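Local atomic coordinates of malate dehydrogenase (Plasmodium falciparum, PDB entry 5NFR), a protein that catalyses the NAD-dependent interconversion of malate and oxaloacetate, and belongs to the lactate/malate dehydrogenase superfamily. Residues Arg150-Ile155 against Val166-Leu171; Val179-Tyr184 against Phe284-Glu289; Leu266-Thr271 against Ala299-Asn304. One frame throughout, in Å; residues are numbered along the deposited sequence.

Contact 1. Residues Arg150-Ile155 against Val166-Leu171; sequences RYCSLI and VNAVIL
Y151 and C152 make most of the contact from the helical side, meeting A168, V166 and I170, the residues of the strand whose side chains face the helix. The aromatic part of the contact centres on the ring of Y151. Its CD2-CE2 edge is turned to the strand, with the methyl CB of A168 near the ring plane and 3.5 Å from CE2. One face of the same ring is occupied from within the helix: I155 CG1 sits over its centre, 4.0 Å above the plane, so the helix packs on one face and the strand on the edge. With CG trans to the backbone N (chi1 169°), the ring is carried across the strand, toward strand 179-187, where Y151 OH ends in a hydrogen bond with OG1 of T185.

The purely aliphatic contacts flank this ring. At one end, V166 CG1 lies 3.8 Å from C152 CB, and I155 CG2 touches the same methyl at 4.2 Å. At the other, the extended I170 side chain brings CD1 to 3.8 Å from Y151 CB.

Sulfur contacts fill the middle. C152 SG lies beside its own backbone N and is directed at the strand, where it stands 3.7 Å from A168 CB and 3.3 Å from V166 O.

R150 NH2 is hydrogen-bonded to a citrate, probably from the crystallisation liquor. The axes of segments 150-155 and 166-171 approach to 7.9 Å, at 137° between their chain directions. This is a helix packed on the outermost strand, within this chain, of an antiparallel sheet in the C-terminal alpha/beta domain; R150, predicted to bind substrate, leaves the same helix on a side turned from the strand, as in other lactate and malate dehydrogenases.

Contact 2. Residues Val179-Tyr184 against Phe284-Glu289; sequences VPLQRY and FPLTKE
OE1 of E290 is gripped by both sides of the contact: R183 NH1 forms a salt bridge to it, and the backbone N of T287 donates it a hydrogen bond. These two donors, R183 NH1 and T287 N, lie 4.0 Å apart, and the methyl CG2 of T287 comes to 4.1 Å from R183 NH1. A bend at chi3 (59°) folds the arginine back, so that CE2 of Y184 stands 3.3 Å above the guanidinium plane, offset toward its rim. The guanidinium edge is turned to P285 O, which lies near its plane and 3.6 Å from NH2.

T287 is the N-cap of the C-terminal helix 288-311. Its side chain caps a backbone N one turn on while E290 returns a bond to the T287 N, the reciprocal exchange of a capping box. R183 thus ties the corner at 182-184 to a helix start, within the alpha/beta C-terminal domain.

Y184 leans over the same loop, its OH 3.0 Å from P285 O. The phenol is hydrogen-bonded to E194 of the second subunit, whose OE1 also takes a salt bridge from R183 NH2, so this corner forms part of a subunit interface. Beside the hydroxyl, Y184 CE1 packs obliquely on F284 CB at 3.8 Å, while the F284 ring leads away to meet F195 of the second subunit edge-to-face. L286 CD1 approaches the tyrosine obliquely, 4.2 Å from Y184 CE1 and 4.3 Å from L181 CD1, joining both residues through one methyl.

Contact 3. Residues Leu266-Thr271 against Ala299-Asn304; sequences LFVGST and ASVQSN
L266 has its CG trans to the backbone N (chi1 -173°), which extends the isobutyl group toward the helix, and V268 likewise sends CG2 across while CG1 takes the position between N and the carbonyl carbon (chi1 71°). The arrangement is helix-on-sheet packing in the C-terminal alpha/beta domain: helix 288-311 lies against strand 266-268, outermost within this chain in an antiparallel sheet, the axes of 266-268 and 299-304 coming within 9.2 Å.

V301 supplies both branches. Its CG1 meets L266 CD2 at 4.0 Å, and its CG2 meets V268 CG2 at 3.9 Å, so one valine spans two strand residues whose side chains point the same way. Between them, V301 CG1 also lies 3.8 Å from F267 O, a carbonyl oxygen that accepts a hydrogen bond from N126 ND2. Q302 completes the contact at its partly exposed side: bent at chi2, it brings its amide obliquely across the leucine, with NE2 3.9 Å from L266 CD1.

On the helix itself, A299 O accepts two bonds from S303. One is the regular backbone bond from N; the other runs from S303 OG to A299 O, 3.2 Å, with the hydroxyl oxygen 43° out of the carbonyl plane.

In the fold
Following the chain from the N terminus, contact 1 comes first and closes a short connection, joining helix 144-158 to the next strand with ten residues between the segments. That strand, 166-171, then pairs antiparallel with 179-187, where contact 2 opens, so these two contacts lie in series and share a sheet. Contact 2 is the long-range one, with 99 residues between its segments. Contact 3 opens within that span and closes beyond it, so the two cross, and both end on helix 288-311. T271 packs on V169, where the sheet of 270-275 meets that of 166-171, and also on F284 of contact 2. Contacts 1 and 2 reach the second subunit; contact 3 touches no other chain.

Contact 1. Residues Arg150-Ile155 against Val166-Leu171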
loop_
_atom_site.group_PDB
_atom_site.type_symbol
_atom_site.label_atom_id
_atom_site.label_comp_id
_atom_site.label_asym_id
_atom_site.label_seq_id
_atom_site.Cartn_x
_atom_site.Cartn_y
_atom_site.Cartn_z
ATOM N N ARG A 150 14.447 7.404 26.921
ATOM C CA ARG A 150 14.328 7.637 25.479
ATOM C C ARG A 150 13.534 8.883 25.187
ATOM O O ARG A 150 13.927 9.721 24.396
ATOM C CB ARG A 150 13.701 6.365 24.796
ATOM C CG ARG A 150 14.671 5.191 24.729
ATOM C CD ARG A 150 14.011 3.848 24.768
ATOM N NE ARG A 150 15.004 2.786 24.536
ATOM C CZ ARG A 150 14.735 1.492 24.394
ATOM N NH1 ARG A 150 13.475 1.088 24.380
ATOM N NH2 ARG A 150 15.697 0.612 24.269
ATOM N N TYR A 151 12.358 8.930 25.711
ATOM C CA TYR A 151 11.492 10.112 25.568
ATOM C C TYR A 151 12.174 11.428 26.026
ATOM O O TYR A 151 12.191 12.400 25.294
ATOM C CB TYR A 151 10.169 9.870 26.413
ATOM C CG TYR A 151 9.267 11.043 26.615
ATOM C CD1 TYR A 151 8.313 11.392 25.678
ATOM C CD2 TYR A 151 9.295 11.737 27.750
ATOM C CE1 TYR A 151 7.472 12.469 25.838
ATOM C CE2 TYR A 151 8.424 12.843 27.957
ATOM C CZ TYR A 151 7.499 13.183 26.996
ATOM O OH TYR A 151 6.668 14.253 27.212
ATOM N N CYS A 152 12.811 11.397 27.206
ATOM C CA CYS A 152 13.509 12.563 27.705
ATOM C C CYS A 152 14.692 12.958 26.844
ATOM O O CYS A 152 14.945 14.118 26.575
ATOM C CB CYS A 152 14.033 12.355 29.158
ATOM S SG CYS A 152 12.693 12.323 30.343
ATOM N N SER A 153 15.395 11.931 26.371
ATOM C CA SER A 153 16.532 12.118 25.427
ATOM C C SER A 153 16.078 12.852 24.154
ATOM O O SER A 153 16.719 13.817 23.723
ATOM C CB SER A 153 17.114 10.774 25.165
ATOM O OG SER A 153 18.117 10.878 24.221
ATOM N N LEU A 154 14.934 12.477 23.618
ATOM C CA LEU A 154 14.413 13.115 22.390
ATOM C C LEU A 154 13.908 14.523 22.651
ATOM O O LEU A 154 14.108 15.436 21.826
ATOM C CB LEU A 154 13.293 12.269 21.800
ATOM C CG LEU A 154 13.748 10.873 21.280
ATOM C CD1 LEU A 154 12.561 9.930 21.177
ATOM C CD2 LEU A 154 14.428 11.008 19.933
ATOM N N ILE A 155 13.228 14.722 23.812
ATOM C CA ILE A 155 12.742 16.042 24.207
ATOM C C ILE A 155 13.920 16.967 24.345
ATOM O O ILE A 155 13.927 18.070 23.854
ATOM C CB ILE A 155 11.935 15.969 25.545
ATOM C CG1 ILE A 155 10.602 15.221 25.374
ATOM C CG2 ILE A 155 11.704 17.356 26.106
ATOM C CD1 ILE A 155 9.553 15.939 24.556
ATOM N N VAL A 166 15.954 16.606 32.388
ATOM C CA VAL A 166 14.646 16.381 31.785
ATOM C C VAL A 166 14.057 15.135 32.403
ATOM O O VAL A 166 14.683 14.071 32.356
ATOM C CB VAL A 166 14.747 16.219 30.256
ATOM C CG1 VAL A 166 13.382 16.036 29.668
ATOM C CG2 VAL A 166 15.429 17.450 29.659
ATOM N N ASN A 167 12.909 15.304 33.057
ATOM C CA ASN A 167 12.269 14.206 33.738
ATOM C C ASN A 167 10.894 14.038 33.217
ATOM O O ASN A 167 10.260 14.968 32.743
ATOM C CB ASN A 167 12.218 14.457 35.259
ATOM C CG ASN A 167 13.614 14.553 35.892
ATOM O OD1 ASN A 167 14.590 14.059 35.340
ATOM N ND2 ASN A 167 13.716 15.178 37.023
ATOM N N ALA A 168 10.409 12.810 33.318
ATOM C CA ALA A 168 9.075 12.488 32.827
ATOM C C ALA A 168 8.496 11.210 33.380
ATOM O O ALA A 168 9.180 10.400 33.957
ATOM C CB ALA A 168 9.092 12.399 31.321
ATOM N N VAL A 169 7.191 11.097 33.276
ATOM C CA VAL A 169 6.466 9.947 33.752
ATOM C C VAL A 169 5.896 9.285 32.525
ATOM O O VAL A 169 5.238 9.931 31.701
ATOM C CB VAL A 169 5.351 10.335 34.788
ATOM C CG1 VAL A 169 4.401 9.152 35.088
ATOM C CG2 VAL A 169 5.976 10.781 36.105
ATOM N N ILE A 170 6.198 8.006 32.397
ATOM C CA ILE A 170 5.536 7.179 31.407
ATOM C C ILE A 170 4.842 6.038 32.150
ATOM O O ILE A 170 5.495 5.223 32.800
ATOM C CB ILE A 170 6.501 6.637 30.313
ATOM C CG1 ILE A 170 7.078 7.819 29.517
ATOM C CG2 ILE A 170 5.792 5.655 29.366
ATOM C CD1 ILE A 170 8.091 7.419 28.469
ATOM N N LEU A 171 3.531 5.973 31.946
ATOM C CA LEU A 171 2.678 4.933 32.519
ATOM C C LEU A 171 2.383 3.853 31.492
ATOM O O LEU A 171 2.418 4.056 30.299
ATOM C CB LEU A 171 1.352 5.516 33.005
ATOM C CG LEU A 171 1.443 6.618 34.079
ATOM C CD1 LEU A 171 0.109 7.243 34.254
ATOM C CD2 LEU A 171 1.968 6.050 35.392
#

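Contact 2. Residues Val179-Tyr184 against Phe284-Glu289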
loop_
_atom_site.group_PDB
_atom_site.type_symbol
_atom_site.label_atom_id
_atom_site.label_comp_id
_atom_site.label_asym_id
_atom_site.label_seq_id
_atom_site.Cartn_x
_atom_site.Cartn_y
_atom_site.Cartn_z
ATOM N N VAL A 179 1.954 5.308 27.815
ATOM C CA VAL A 179 1.289 6.607 27.975
ATOM C C VAL A 179 2.276 7.637 28.585
ATOM O O VAL A 179 2.411 7.727 29.815
ATOM C CB VAL A 179 0.064 6.473 28.868
ATOM C CG1 VAL A 179 -0.705 7.779 28.886
ATOM C CG2 VAL A 179 -0.805 5.352 28.408
ATOM N N PRO A 180 3.040 8.331 27.721
ATOM C CA PRO A 180 3.870 9.418 28.245
ATOM C C PRO A 180 3.012 10.583 28.652
ATOM O O PRO A 180 2.155 10.976 27.895
ATOM C CB PRO A 180 4.786 9.760 27.035
ATOM C CG PRO A 180 4.797 8.535 26.194
ATOM C CD PRO A 180 3.408 7.997 26.331
ATOM N N LEU A 181 3.292 11.166 29.824
ATOM C CA LEU A 181 2.510 12.291 30.307
ATOM C C LEU A 181 3.252 13.595 30.131
ATOM O O LEU A 181 4.187 13.911 30.855
ATOM C CB LEU A 181 2.126 12.066 31.751
ATOM C CG LEU A 181 1.293 10.822 32.053
ATOM C CD1 LEU A 181 1.203 10.611 33.528
ATOM C CD2 LEU A 181 -0.069 10.896 31.416
ATOM N N GLN A 182 2.776 14.371 29.176
ATOM C CA GLN A 182 3.263 15.728 28.956
ATOM C C GLN A 182 3.169 16.589 30.170
ATOM O O GLN A 182 4.077 17.340 30.454
ATOM C CB GLN A 182 2.437 16.422 27.890
ATOM C CG GLN A 182 2.456 15.719 26.548
ATOM C CD GLN A 182 1.769 16.477 25.440
ATOM O OE1 GLN A 182 1.304 15.848 24.502
ATOM N NE2 GLN A 182 1.763 17.821 25.487
ATOM N N ARG A 183 2.032 16.512 30.857
ATOM C CA ARG A 183 1.838 17.244 32.114
ATOM C C ARG A 183 2.940 16.949 33.144
ATOM O O ARG A 183 3.271 17.836 33.948
ATOM C CB ARG A 183 0.479 16.909 32.789
ATOM C CG ARG A 183 -0.696 17.735 32.315
ATOM C CD ARG A 183 -2.006 17.259 32.922
ATOM N NE ARG A 183 -1.990 17.323 34.377
ATOM C CZ ARG A 183 -2.181 16.317 35.243
ATOM N NH1 ARG A 183 -2.462 15.082 34.871
ATOM N NH2 ARG A 183 -2.071 16.571 36.530
ATOM N N TYR A 184 3.420 15.694 33.172
ATOM C CA TYR A 184 4.449 15.249 34.114
ATOM C C TYR A 184 5.806 15.149 33.434
ATOM O O TYR A 184 6.567 14.255 33.735
ATOM C CB TYR A 184 4.039 13.906 34.764
ATOM C CG TYR A 184 2.777 13.935 35.673
ATOM C CD1 TYR A 184 2.255 12.763 36.193
ATOM C CD2 TYR A 184 2.101 15.114 35.956
ATOM C CE1 TYR A 184 1.115 12.769 36.968
ATOM C CE2 TYR A 184 0.961 15.144 36.736
ATOM C CZ TYR A 184 0.466 13.983 37.263
ATOM O OH TYR A 184 -0.706 14.010 37.986
ATOM N N PHE A 284 -0.977 9.218 41.312
ATOM C CA PHE A 284 -1.103 10.658 41.097
ATOM C C PHE A 284 -2.414 10.974 40.382
ATOM O O PHE A 284 -2.934 10.144 39.629
ATOM C CB PHE A 284 0.105 11.207 40.276
ATOM C CG PHE A 284 1.391 11.164 41.016
ATOM C CD1 PHE A 284 2.322 10.229 40.710
ATOM C CD2 PHE A 284 1.617 12.005 42.061
ATOM C CE1 PHE A 284 3.485 10.125 41.437
ATOM C CE2 PHE A 284 2.774 11.919 42.813
ATOM C CZ PHE A 284 3.711 10.966 42.496
ATOM N N PRO A 285 -2.925 12.215 40.545
ATOM C CA PRO A 285 -4.229 12.556 39.959
ATOM C C PRO A 285 -4.191 12.736 38.469
ATOM O O PRO A 285 -3.728 13.747 37.978
ATOM C CB PRO A 285 -4.618 13.871 40.685
ATOM C CG PRO A 285 -3.496 14.184 41.614
ATOM C CD PRO A 285 -2.314 13.384 41.209
ATOM N N LEU A 286 -4.643 11.738 37.737
ATOM C CA LEU A 286 -4.742 11.811 36.254
ATOM C C LEU A 286 -6.020 12.501 35.771
ATOM O O LEU A 286 -7.045 12.495 36.477
ATOM C CB LEU A 286 -4.711 10.414 35.691
ATOM C CG LEU A 286 -3.350 9.823 35.312
ATOM C CD1 LEU A 286 -2.191 10.307 36.155
ATOM C CD2 LEU A 286 -3.423 8.303 35.353
ATOM N N THR A 287 -5.968 13.128 34.597
ATOM C CA THR A 287 -7.208 13.598 33.925
ATOM C C THR A 287 -7.989 12.378 33.429
ATOM O O THR A 287 -7.438 11.278 33.373
ATOM C CB THR A 287 -6.950 14.548 32.732
ATOM O OG1 THR A 287 -6.272 13.842 31.688
ATOM C CG2 THR A 287 -6.146 15.776 33.149
ATOM N N LYS A 288 -9.260 12.578 33.075
ATOM C CA LYS A 288 -10.090 11.507 32.499
ATOM C C LYS A 288 -9.399 10.880 31.276
ATOM O O LYS A 288 -9.298 9.660 31.161
ATOM C CB LYS A 288 -11.471 12.016 32.046
ATOM C CG LYS A 288 -12.310 12.646 33.129
ATOM C CD LYS A 288 -13.657 13.178 32.602
ATOM C CE LYS A 288 -14.461 13.931 33.679
ATOM N NZ LYS A 288 -14.901 13.064 34.802
ATOM N N GLU A 289 -8.900 11.735 30.399
ATOM C CA GLU A 289 -8.290 11.284 29.140
ATOM C C GLU A 289 -7.012 10.488 29.331
ATOM O O GLU A 289 -6.770 9.508 28.647
ATOM C CB GLU A 289 -8.024 12.468 28.228
ATOM C CG GLU A 289 -9.255 13.352 28.058
ATOM C CD GLU A 289 -9.059 14.444 27.041
ATOM O OE1 GLU A 289 -7.993 14.493 26.345
ATOM O OE2 GLU A 289 -9.970 15.306 26.940
#

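Contact 3. Residues Leu266-Thr271 against Ala299-Asn304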
loop_
_atom_site.group_PDB
_atom_site.type_symbol
_atom_site.label_atom_id
_atom_site.label_comp_id
_atom_site.label_asym_id
_atom_site.label_seq_id
_atom_site.Cartn_x
_atom_site.Cartn_y
_atom_site.Cartn_z
ATOM N N LEU A 266 -2.597 -6.741 39.476
ATOM C CA LEU A 266 -1.793 -6.851 38.252
ATOM C C LEU A 266 -0.486 -6.054 38.397
ATOM O O LEU A 266 -0.493 -4.954 38.974
ATOM C CB LEU A 266 -2.589 -6.285 37.091
ATOM C CG LEU A 266 -2.014 -6.454 35.708
ATOM C CD1 LEU A 266 -2.087 -7.939 35.284
ATOM C CD2 LEU A 266 -2.782 -5.572 34.736
ATOM N N PHE A 267 0.609 -6.630 37.930
ATOM C CA PHE A 267 1.878 -5.884 37.760
ATOM C C PHE A 267 1.857 -5.187 36.412
ATOM O O PHE A 267 1.517 -5.807 35.399
ATOM C CB PHE A 267 3.057 -6.799 37.827
ATOM C CG PHE A 267 3.381 -7.274 39.205
ATOM C CD1 PHE A 267 2.783 -8.405 39.721
ATOM C CD2 PHE A 267 4.295 -6.602 39.971
ATOM C CE1 PHE A 267 3.122 -8.894 40.949
ATOM C CE2 PHE A 267 4.662 -7.084 41.222
ATOM C CZ PHE A 267 4.039 -8.240 41.722
ATOM N N VAL A 268 2.119 -3.891 36.424
ATOM C CA VAL A 268 2.089 -3.087 35.231
ATOM C C VAL A 268 2.903 -1.841 35.472
ATOM O O VAL A 268 2.992 -1.344 36.589
ATOM C CB VAL A 268 0.645 -2.769 34.762
ATOM C CG1 VAL A 268 -0.074 -1.793 35.675
ATOM C CG2 VAL A 268 0.631 -2.180 33.371
ATOM N N GLY A 269 3.420 -1.267 34.427
ATOM C CA GLY A 269 4.168 -0.051 34.500
ATOM C C GLY A 269 3.403 1.078 35.148
ATOM O O GLY A 269 2.337 1.479 34.671
ATOM N N SER A 270 3.964 1.624 36.216
ATOM C CA SER A 270 3.317 2.693 36.985
ATOM C C SER A 270 4.317 3.446 37.838
ATOM O O SER A 270 5.487 3.032 37.925
ATOM C CB SER A 270 2.293 2.097 37.970
ATOM O OG SER A 270 1.346 3.054 38.353
ATOM N N THR A 271 3.874 4.572 38.393
ATOM C CA THR A 271 4.707 5.402 39.262
ATOM C C THR A 271 4.929 4.717 40.604
ATOM O O THR A 271 3.965 4.254 41.135
ATOM C CB THR A 271 4.018 6.732 39.530
ATOM O OG1 THR A 271 2.650 6.501 39.731
ATOM C CG2 THR A 271 4.176 7.650 38.347
ATOM N N ALA A 299 -5.473 -2.888 30.080
ATOM C CA ALA A 299 -6.303 -3.981 29.473
ATOM C C ALA A 299 -5.481 -4.966 28.669
ATOM O O ALA A 299 -5.612 -6.168 28.877
ATOM C CB ALA A 299 -7.452 -3.421 28.642
ATOM N N SER A 300 -4.585 -4.476 27.782
ATOM C CA SER A 300 -3.686 -5.380 27.043
ATOM C C SER A 300 -2.859 -6.241 27.943
ATOM O O SER A 300 -2.664 -7.428 27.659
ATOM C CB SER A 300 -2.717 -4.618 26.167
ATOM O OG SER A 300 -3.453 -3.760 25.375
ATOM N N VAL A 301 -2.305 -5.609 28.972
ATOM C CA VAL A 301 -1.456 -6.320 29.875
ATOM C C VAL A 301 -2.266 -7.415 30.563
ATOM O O VAL A 301 -1.778 -8.538 30.692
ATOM C CB VAL A 301 -0.778 -5.355 30.904
ATOM C CG1 VAL A 301 0.051 -6.133 31.927
ATOM C CG2 VAL A 301 0.126 -4.364 30.188
ATOM N N GLN A 302 -3.465 -7.052 31.043
ATOM C CA GLN A 302 -4.419 -8.052 31.551
ATOM C C GLN A 302 -4.569 -9.245 30.608
ATOM O O GLN A 302 -4.343 -10.405 31.025
ATOM C CB GLN A 302 -5.836 -7.457 31.812
ATOM C CG GLN A 302 -6.206 -7.129 33.246
ATOM C CD GLN A 302 -5.970 -8.270 34.225
ATOM O OE1 GLN A 302 -5.792 -9.435 33.841
ATOM N NE2 GLN A 302 -5.931 -7.933 35.516
ATOM N N SER A 303 -5.009 -8.967 29.355
ATOM C CA SER A 303 -5.278 -10.001 28.334
ATOM C C SER A 303 -4.082 -10.913 28.128
ATOM O O SER A 303 -4.195 -12.128 28.263
ATOM C CB SER A 303 -5.584 -9.402 26.941
ATOM O OG SER A 303 -6.712 -8.558 26.976
ATOM N N ASN A 304 -2.948 -10.287 27.810
ATOM C CA ASN A 304 -1.734 -11.001 27.523
ATOM C C ASN A 304 -1.170 -11.785 28.704
ATOM O O ASN A 304 -0.534 -12.823 28.512
ATOM C CB ASN A 304 -0.673 -10.030 26.967
ATOM C CG ASN A 304 -1.041 -9.505 25.571
ATOM O OD1 ASN A 304 -1.771 -10.145 24.840
ATOM N ND2 ASN A 304 -0.598 -8.301 25.258
#